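Local coordinates for protein beta-glucanase (Clostridium thermocellum, PDB 3WVJ) that hydrolyses mixed-linkage beta-1,3-1,4-glucans, as a lichenase of glycoside hydrolase family 16 with a beta-jellyroll fold, at residues Q39-F42 with M47-T50; L51-E54 with P60-S63; Y149-R154 with I158-D163. All coordinates share one frame; numbering follows the deposited sequence.

Contact 1. Residues Q39-F42 with M47-T50; sequences QVTF and MILT
Met47 and Phe42 face each other as a non-hydrogen-bonded pair of two antiparallel strands, and the methionine can be followed outward from there. Its CB lies beside the phenyl ring, 3.6 Å from Phe42 CE1. CG, set anti to the backbone N by a chi1 of -179°, comes closer still and meets Phe42 CE1 at 3.4 Å, approaching the ring obliquely. The chain then bends at chi2, which brings SD to 4.1 Å from Val40 CG1, and bends again at chi3, carrying CE off from strand 40-42. An unbranched thioether suits this place because its flexible chain can touch the Phe42 ring with CG and Val40 with SD. Tyr66 and Met183, on two further strands, also touch Met47. Val40 and Leu49 run alongside each other on this face, with Val40 CG2 on Leu49 CD2 (3.6 Å); both are compact apolar residues in a buried layer.

Thr41 uses both its backbone N and O to bond Ile48: Ile48 N donates to Thr41 O at 2.7 Å, and Thr41 N returns the bond to Ile48 O. A third bond runs from Thr50 N to Gln39 O.

The opposite face carries Thr41 and Ile48, and a water spans the strands there. It lies 2.7 Å from Thr41 OG1, hydrogen-bonds Thr50 OG1 and donates to Ile48 O, so that this carbonyl receives two bonds. Threonine fits such a place: a chi1 of 54° sets Thr41 OG1 between the backbone N and the carbonyl carbon, where it reaches the water. Thr50 OG1 is also bonded to Gln205 of the strand 204-214. Strands 40-43 and 46-53, antiparallel neighbours joined by a short turn, form a beta hairpin of the family 16 jellyroll.

Contact 2. Residues L51-E54 with P60-S63; sequences LDRE and PYKS
Leu51 and Tyr61 meet across a second beta hairpin, formed by strands 46-53 and 61-72 of the jellyroll. Its main-chain bonds come first. Asp52 and Lys62 form an antiparallel hydrogen-bonded pair: Lys62 N reaches Asp52 O at 2.7 Å, and Asp52 N bonds Lys62 O in return. Beyond them Glu54 N binds Pro60 O at 3.1 Å, but from above the carbonyl plane, where the strands give way to loop.

Apolar contacts lie on the side of Leu51, whose CD1 touches Tyr61 CB at 3.8 Å. Leu185 and Pro187 of strand 179-187 also pack on Leu51, so a buried, branched aliphatic residue belongs here.

Flat groups gather round Tyr61. Its ring has Pro60 CB over one face, offset toward the rim, and meets Tyr198 edge-to-face. Tyr61 CE1 lies at the edge of the Arg53 guanidinium, near its plane, with the two planes 57° apart.

Charged side chains lie on the Asp52 and Lys62 face and at the loop end. Glu54 runs roughly perpendicular to Lys62, but 4.5 Å between Glu54 OE1 and Lys62 NZ is too long for a salt bridge; Glu54 OE2 is instead paired with Lys36. Lysine suits this position because its methylenes can pack along the neighbouring strand while the amine stays further out: Lys62 CE lies 3.2 Å from Arg53 O.

Contact 3. Residues Y149-R154 with I158-D163; sequences YGFEWR and IDFYVD
Phe151 has a chi1 of 46°, which sets CG between the backbone N and the carbonyl carbon, so that CB is the atom nearest the partner strand's side chains. Phe151 CB thus meets Ile158 CG2 at 3.7 Å and Phe160 CD1 at 4.0 Å, while the ring leans off to stack on Tyr77, with Ile158 CG2 and Phe160 CE1 still obliquely beside it. Trp153 is set differently, with CG anti to the backbone N (chi1 175°), and its CD1 comes 3.9 Å from Ile158 CG1, the two side chains crossing at a slant. Further along, the Tyr149 ring is met obliquely by Val162, Tyr149 CE1 to Val162 CG1 at 4.1 Å.

These six residues line one face of a beta hairpin between strands 147-154 and 157-162 of the jellyroll. Large rings and branched aliphatics suit it, because Ile108, Ile110 and Phe112 of strand 106-113 pack against several of them.

The other face is more polar. Gly150 pairs with Tyr161 there: Tyr161 N bonds Gly150 O at 2.8 Å, and Gly150 N returns a bond to Tyr161 O. With no side chain on Gly150, the tyrosine has only a backbone opposite it; its CE2 lies near Glu152 N, and its ring meets Tyr76 edge-to-face.

Glu152 and Asp159 form the next hydrogen-bonded pair, with Glu152 N bonded to Asp159 O at 2.8 Å. Their carboxylates are close, Glu152 OE1 to Asp159 OD2 at 4.3 Å, and their mutual repulsion is probably offset by the basic groups around them. Lys166 and Arg169 form salt bridges with Asp159, and Tyr157 OH hydrogen-bonds Glu152 OE1. Arg154 NE forms a salt bridge with Glu152 OE2 (3.2 Å), reaching it from above the carboxylate plane.

In the fold
Contacts 1 and 2 are successive hairpins that share strand 46-53: contact 2 begins along the chain where contact 1 ends. Their centres are about 13 Å apart and they touch, Gln39 packing on Lys62 and Ser63. Contact 3 comes much later in the sequence and lies on the opposite side of the chain's centre, its centre about 24 Å from that of contact 1 and about 31 Å from that of contact 2, without touching either. Strand pairing still connects them, since 46-53 lies beside 204-214, that strand beside 75-82, and 75-82 beside 147-154. Local hairpins are thus tied together by strands distant in sequence, the jellyroll arrangement of this enzyme.

Contact 1. Residues Q39-F42 with M47-T50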
loop_
_atom_site.group_PDB
_atom_site.type_symbol
_atom_site.label_atom_id
_atom_site.label_comp_id
_atom_site.label_asym_id
_atom_site.label_seq_id
_atom_site.Cartn_x
_atom_site.Cartn_y
_atom_site.Cartn_z
ATOM N N GLN A 39 -5.566 -11.413 9.843
ATOM C CA GLN A 39 -5.426 -11.465 8.409
ATOM C C GLN A 39 -4.045 -11.052 7.881
ATOM O O GLN A 39 -3.824 -10.960 6.623
ATOM C CB GLN A 39 -6.491 -10.525 7.792
ATOM C CG GLN A 39 -7.894 -10.961 8.126
ATOM C CD GLN A 39 -8.111 -12.486 7.976
ATOM O OE1 GLN A 39 -8.056 -13.054 6.841
ATOM N NE2 GLN A 39 -8.415 -13.149 9.090
ATOM N N VAL A 40 -3.175 -10.682 8.820
ATOM C CA VAL A 40 -1.779 -10.455 8.537
ATOM C C VAL A 40 -1.009 -11.636 9.124
ATOM O O VAL A 40 -0.961 -11.716 10.310
ATOM C CB VAL A 40 -1.322 -9.131 9.231
ATOM C CG1 VAL A 40 0.136 -8.865 8.963
ATOM C CG2 VAL A 40 -2.132 -7.934 8.721
ATOM N N THR A 41 -0.373 -12.493 8.319
ATOM C CA THR A 41 0.299 -13.709 8.824
ATOM C C THR A 41 1.603 -13.706 8.059
ATOM O O THR A 41 1.816 -12.802 7.197
ATOM C CB THR A 41 -0.477 -14.993 8.485
ATOM O OG1 THR A 41 -0.699 -15.005 7.066
ATOM C CG2 THR A 41 -1.814 -15.026 9.221
ATOM N N PHE A 42 2.476 -14.641 8.408
ATOM C CA PHE A 42 3.824 -14.747 7.864
ATOM C C PHE A 42 4.087 -16.198 7.445
ATOM O O PHE A 42 3.853 -17.126 8.215
ATOM C CB PHE A 42 4.862 -14.200 8.873
ATOM C CG PHE A 42 4.577 -12.787 9.264
ATOM C CD1 PHE A 42 5.138 -11.720 8.561
ATOM C CD2 PHE A 42 3.636 -12.486 10.265
ATOM C CE1 PHE A 42 4.788 -10.385 8.854
ATOM C CE2 PHE A 42 3.284 -11.151 10.545
ATOM C CZ PHE A 42 3.866 -10.104 9.848
ATOM N N MET A 47 5.141 -11.663 4.226
ATOM C CA MET A 47 4.014 -11.225 4.971
ATOM C C MET A 47 2.823 -11.427 4.041
ATOM O O MET A 47 2.883 -11.108 2.816
ATOM C CB MET A 47 4.219 -9.778 5.378
ATOM C CG MET A 47 3.081 -9.215 6.202
ATOM S SD MET A 47 1.745 -8.554 5.163
ATOM C CE MET A 47 2.367 -6.931 4.743
ATOM N N ILE A 48 1.749 -12.012 4.566
ATOM C CA ILE A 48 0.576 -12.342 3.739
ATOM C C ILE A 48 -0.617 -11.518 4.263
ATOM O O ILE A 48 -0.831 -11.436 5.467
ATOM C CB ILE A 48 0.344 -13.849 3.764
ATOM C CG1 ILE A 48 1.608 -14.482 3.237
ATOM C CG2 ILE A 48 -0.804 -14.244 2.869
ATOM C CD1 ILE A 48 1.350 -15.752 2.518
ATOM N N LEU A 49 -1.311 -10.806 3.366
ATOM C CA LEU A 49 -2.575 -10.214 3.701
ATOM C C LEU A 49 -3.643 -11.070 3.074
ATOM O O LEU A 49 -3.561 -11.393 1.884
ATOM C CB LEU A 49 -2.708 -8.773 3.107
ATOM C CG LEU A 49 -1.692 -7.749 3.599
ATOM C CD1 LEU A 49 -2.077 -6.392 2.943
ATOM C CD2 LEU A 49 -1.750 -7.611 5.106
ATOM N N THR A 50 -4.629 -11.481 3.870
ATOM C CA THR A 50 -5.667 -12.396 3.368
ATOM C C THR A 50 -7.028 -11.764 3.538
ATOM O O THR A 50 -7.424 -11.431 4.654
ATOM C CB THR A 50 -5.637 -13.776 4.059
ATOM O OG1 THR A 50 -4.325 -14.336 3.913
ATOM C CG2 THR A 50 -6.636 -14.725 3.411
HETATM O O HOH W 1 -2.657 -13.518 6.055
#

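Contact 2. Residues L51-E54 with P60-S63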
loop_
_atom_site.group_PDB
_atom_site.type_symbol
_atom_site.label_atom_id
_atom_site.label_comp_id
_atom_site.label_asym_id
_atom_site.label_seq_id
_atom_site.Cartn_x
_atom_site.Cartn_y
_atom_site.Cartn_z
ATOM N N LEU A 51 -7.694 -11.563 2.408
ATOM C CA LEU A 51 -9.062 -11.087 2.343
ATOM C C LEU A 51 -9.910 -12.335 2.347
ATOM O O LEU A 51 -9.706 -13.284 1.559
ATOM C CB LEU A 51 -9.280 -10.357 1.066
ATOM C CG LEU A 51 -10.722 -10.086 0.614
ATOM C CD1 LEU A 51 -11.459 -9.327 1.687
ATOM C CD2 LEU A 51 -10.724 -9.267 -0.669
ATOM N N ASP A 52 -10.840 -12.355 3.274
ATOM C CA ASP A 52 -11.660 -13.519 3.525
ATOM C C ASP A 52 -13.007 -13.046 4.045
ATOM O O ASP A 52 -13.186 -11.872 4.456
ATOM C CB ASP A 52 -10.948 -14.483 4.485
ATOM C CG ASP A 52 -11.503 -15.905 4.409
ATOM O OD1 ASP A 52 -12.313 -16.282 3.527
ATOM O OD2 ASP A 52 -11.147 -16.679 5.281
ATOM N N ARG A 53 -13.983 -13.922 3.944
ATOM C CA ARG A 53 -15.287 -13.648 4.433
ATOM C C ARG A 53 -15.191 -13.444 5.924
ATOM O O ARG A 53 -14.308 -14.023 6.584
ATOM C CB ARG A 53 -16.202 -14.830 4.116
ATOM C CG ARG A 53 -17.697 -14.532 4.268
ATOM C CD ARG A 53 -18.508 -15.276 3.230
ATOM N NE ARG A 53 -18.155 -14.734 1.918
ATOM C CZ ARG A 53 -18.131 -15.434 0.781
ATOM N NH1 ARG A 53 -18.454 -16.728 0.766
ATOM N NH2 ARG A 53 -17.780 -14.828 -0.349
ATOM N N GLU A 54 -16.113 -12.640 6.450
ATOM C CA GLU A 54 -16.161 -12.284 7.854
ATOM C C GLU A 54 -17.499 -12.688 8.331
ATOM O O GLU A 54 -18.443 -12.450 7.638
ATOM C CB GLU A 54 -16.005 -10.751 8.033
ATOM C CG GLU A 54 -16.590 -10.188 9.326
ATOM C CD GLU A 54 -15.616 -10.269 10.517
ATOM O OE1 GLU A 54 -14.954 -11.318 10.743
ATOM O OE2 GLU A 54 -15.494 -9.248 11.242
ATOM N N PRO A 60 -18.876 -7.532 5.592
ATOM C CA PRO A 60 -19.069 -8.856 4.994
ATOM C C PRO A 60 -17.740 -9.521 4.798
ATOM O O PRO A 60 -17.679 -10.734 4.625
ATOM C CB PRO A 60 -19.751 -8.560 3.631
ATOM C CG PRO A 60 -19.769 -7.085 3.505
ATOM C CD PRO A 60 -19.149 -6.418 4.655
ATOM N N TYR A 61 -16.685 -8.708 4.841
ATOM C CA TYR A 61 -15.343 -9.184 4.644
ATOM C C TYR A 61 -14.326 -8.731 5.694
ATOM O O TYR A 61 -14.484 -7.693 6.308
ATOM C CB TYR A 61 -14.844 -8.806 3.266
ATOM C CG TYR A 61 -15.827 -9.228 2.193
ATOM C CD1 TYR A 61 -16.028 -10.608 1.902
ATOM C CD2 TYR A 61 -16.613 -8.277 1.542
ATOM C CE1 TYR A 61 -16.925 -11.000 0.951
ATOM C CE2 TYR A 61 -17.506 -8.653 0.557
ATOM C CZ TYR A 61 -17.656 -10.034 0.274
ATOM O OH TYR A 61 -18.548 -10.466 -0.670
ATOM N N LYS A 62 -13.306 -9.562 5.922
ATOM C CA LYS A 62 -12.162 -9.136 6.732
ATOM C C LYS A 62 -10.909 -9.179 5.899
ATOM O O LYS A 62 -10.735 -10.083 5.028
ATOM C CB LYS A 62 -11.970 -9.955 8.001
ATOM C CG LYS A 62 -12.033 -11.467 7.730
ATOM C CD LYS A 62 -11.691 -12.226 8.995
ATOM C CE LYS A 62 -11.981 -13.703 8.714
ATOM N NZ LYS A 62 -11.806 -14.423 9.967
ATOM N N SER A 63 -10.021 -8.267 6.226
ATOM C CA SER A 63 -8.751 -8.293 5.625
ATOM C C SER A 63 -7.663 -7.676 6.525
ATOM O O SER A 63 -7.862 -7.430 7.717
ATOM C CB SER A 63 -8.815 -7.539 4.267
ATOM O OG SER A 63 -7.687 -7.900 3.483
#

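Contact 3. Residues Y149-R154 with I158-D163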
loop_
_atom_site.group_PDB
_atom_site.type_symbol
_atom_site.label_atom_id
_atom_site.label_comp_id
_atom_site.label_asym_id
_atom_site.label_seq_id
_atom_site.Cartn_x
_atom_site.Cartn_y
_atom_site.Cartn_z
ATOM N N TYR A 149 8.719 -2.281 -6.393
ATOM C CA TYR A 149 7.978 -1.063 -6.777
ATOM C C TYR A 149 8.380 -0.047 -5.737
ATOM O O TYR A 149 8.713 -0.411 -4.582
ATOM C CB TYR A 149 6.459 -1.241 -6.685
ATOM C CG TYR A 149 5.927 -2.402 -7.492
ATOM C CD1 TYR A 149 5.565 -2.238 -8.838
ATOM C CD2 TYR A 149 5.826 -3.665 -6.928
ATOM C CE1 TYR A 149 5.097 -3.309 -9.584
ATOM C CE2 TYR A 149 5.368 -4.716 -7.655
ATOM C CZ TYR A 149 4.999 -4.535 -8.980
ATOM O OH TYR A 149 4.538 -5.594 -9.696
ATOM N N GLY A 150 8.358 1.226 -6.104
ATOM C CA GLY A 150 8.887 2.232 -5.171
ATOM C C GLY A 150 8.640 3.629 -5.673
ATOM O O GLY A 150 8.228 3.789 -6.820
ATOM N N PHE A 151 8.885 4.625 -4.806
ATOM C CA PHE A 151 8.881 6.038 -5.190
ATOM C C PHE A 151 9.946 6.811 -4.436
ATOM O O PHE A 151 10.188 6.544 -3.238
ATOM C CB PHE A 151 7.525 6.674 -4.961
ATOM C CG PHE A 151 6.900 6.354 -3.631
ATOM C CD1 PHE A 151 7.087 7.195 -2.518
ATOM C CD2 PHE A 151 6.081 5.230 -3.482
ATOM C CE1 PHE A 151 6.493 6.929 -1.291
ATOM C CE2 PHE A 151 5.513 4.946 -2.245
ATOM C CZ PHE A 151 5.709 5.790 -1.143
ATOM N N GLU A 152 10.629 7.730 -5.109
ATOM C CA GLU A 152 11.457 8.705 -4.395
ATOM C C GLU A 152 10.544 9.905 -4.245
ATOM O O GLU A 152 10.113 10.510 -5.234
ATOM C CB GLU A 152 12.741 9.090 -5.112
ATOM C CG GLU A 152 13.631 10.016 -4.236
ATOM C CD GLU A 152 14.722 10.799 -4.978
ATOM O OE1 GLU A 152 14.495 11.266 -6.113
ATOM O OE2 GLU A 152 15.834 10.986 -4.439
ATOM N N TRP A 153 10.251 10.225 -2.999
ATOM C CA TRP A 153 9.474 11.374 -2.597
ATOM C C TRP A 153 10.385 12.499 -2.177
ATOM O O TRP A 153 11.261 12.333 -1.287
ATOM C CB TRP A 153 8.561 10.985 -1.454
ATOM C CG TRP A 153 7.746 12.089 -0.821
ATOM C CD1 TRP A 153 7.140 13.211 -1.435
ATOM C CD2 TRP A 153 7.328 12.154 0.581
ATOM N NE1 TRP A 153 6.430 13.955 -0.509
ATOM C CE2 TRP A 153 6.522 13.390 0.723
ATOM C CE3 TRP A 153 7.605 11.386 1.715
ATOM C CZ2 TRP A 153 6.003 13.793 1.956
ATOM C CZ3 TRP A 153 7.058 11.784 2.934
ATOM C CH2 TRP A 153 6.279 12.953 3.056
ATOM N N ARG A 154 10.162 13.660 -2.790
ATOM C CA ARG A 154 10.954 14.861 -2.543
ATOM C C ARG A 154 10.025 16.071 -2.457
ATOM O O ARG A 154 8.822 15.979 -2.754
ATOM C CB ARG A 154 12.039 15.055 -3.621
ATOM C CG ARG A 154 13.152 14.014 -3.631
ATOM C CD ARG A 154 14.181 14.272 -2.531
ATOM N NE ARG A 154 14.888 13.046 -2.197
ATOM C CZ ARG A 154 15.525 12.841 -1.034
ATOM N NH1 ARG A 154 15.531 13.815 -0.103
ATOM N NH2 ARG A 154 16.145 11.676 -0.785
ATOM N N ILE A 158 7.435 13.331 -6.976
ATOM C CA ILE A 158 7.413 11.930 -6.657
ATOM C C ILE A 158 7.801 11.173 -7.930
ATOM O O ILE A 158 7.146 11.272 -8.934
ATOM C CB ILE A 158 6.031 11.449 -6.150
ATOM C CG1 ILE A 158 5.576 12.270 -4.926
ATOM C CG2 ILE A 158 6.154 10.022 -5.631
ATOM C CD1 ILE A 158 4.112 12.069 -4.540
ATOM N N ASP A 159 8.858 10.391 -7.846
ATOM C CA ASP A 159 9.291 9.591 -8.960
ATOM C C ASP A 159 8.974 8.150 -8.708
ATOM O O ASP A 159 9.444 7.598 -7.672
ATOM C CB ASP A 159 10.801 9.757 -9.118
ATOM C CG ASP A 159 11.149 11.002 -9.845
ATOM O OD1 ASP A 159 10.250 11.689 -10.418
ATOM O OD2 ASP A 159 12.354 11.305 -9.860
ATOM N N PHE A 160 8.177 7.548 -9.600
ATOM C CA PHE A 160 7.739 6.152 -9.458
ATOM C C PHE A 160 8.649 5.121 -10.187
ATOM O O PHE A 160 9.020 5.305 -11.322
ATOM C CB PHE A 160 6.248 5.995 -9.839
ATOM C CG PHE A 160 5.286 6.699 -8.868
ATOM C CD1 PHE A 160 4.788 6.048 -7.752
ATOM C CD2 PHE A 160 4.874 8.028 -9.082
ATOM C CE1 PHE A 160 3.914 6.691 -6.845
ATOM C CE2 PHE A 160 4.007 8.674 -8.187
ATOM C CZ PHE A 160 3.501 8.004 -7.082
ATOM N N TYR A 161 9.012 4.064 -9.457
ATOM C CA TYR A 161 9.901 2.963 -9.934
ATOM C C TYR A 161 9.163 1.627 -10.015
ATOM O O TYR A 161 8.277 1.316 -9.205
ATOM C CB TYR A 161 11.152 2.811 -9.060
ATOM C CG TYR A 161 12.071 4.022 -9.093
ATOM C CD1 TYR A 161 13.358 3.977 -9.672
ATOM C CD2 TYR A 161 11.665 5.227 -8.533
ATOM C CE1 TYR A 161 14.182 5.103 -9.688
ATOM C CE2 TYR A 161 12.488 6.346 -8.542
ATOM C CZ TYR A 161 13.731 6.294 -9.119
ATOM O OH TYR A 161 14.468 7.473 -9.100
ATOM N N VAL A 162 9.516 0.855 -11.037
ATOM C CA VAL A 162 9.049 -0.506 -11.171
ATOM C C VAL A 162 10.307 -1.321 -11.401
ATOM O O VAL A 162 10.994 -1.096 -12.367
ATOM C CB VAL A 162 8.087 -0.614 -12.347
ATOM C CG1 VAL A 162 7.676 -2.049 -12.555
ATOM C CG2 VAL A 162 6.853 0.282 -12.117
ATOM N N ASP A 163 10.635 -2.266 -10.529
ATOM C CA ASP A 163 11.832 -3.082 -10.714
ATOM C C ASP A 163 13.114 -2.280 -10.853
ATOM O O ASP A 163 13.961 -2.608 -11.696
ATOM C CB ASP A 163 11.692 -4.084 -11.892
ATOM C CG ASP A 163 10.825 -5.263 -11.536
ATOM O OD1 ASP A 163 10.827 -5.630 -10.313
ATOM O OD2 ASP A 163 10.165 -5.820 -12.422
#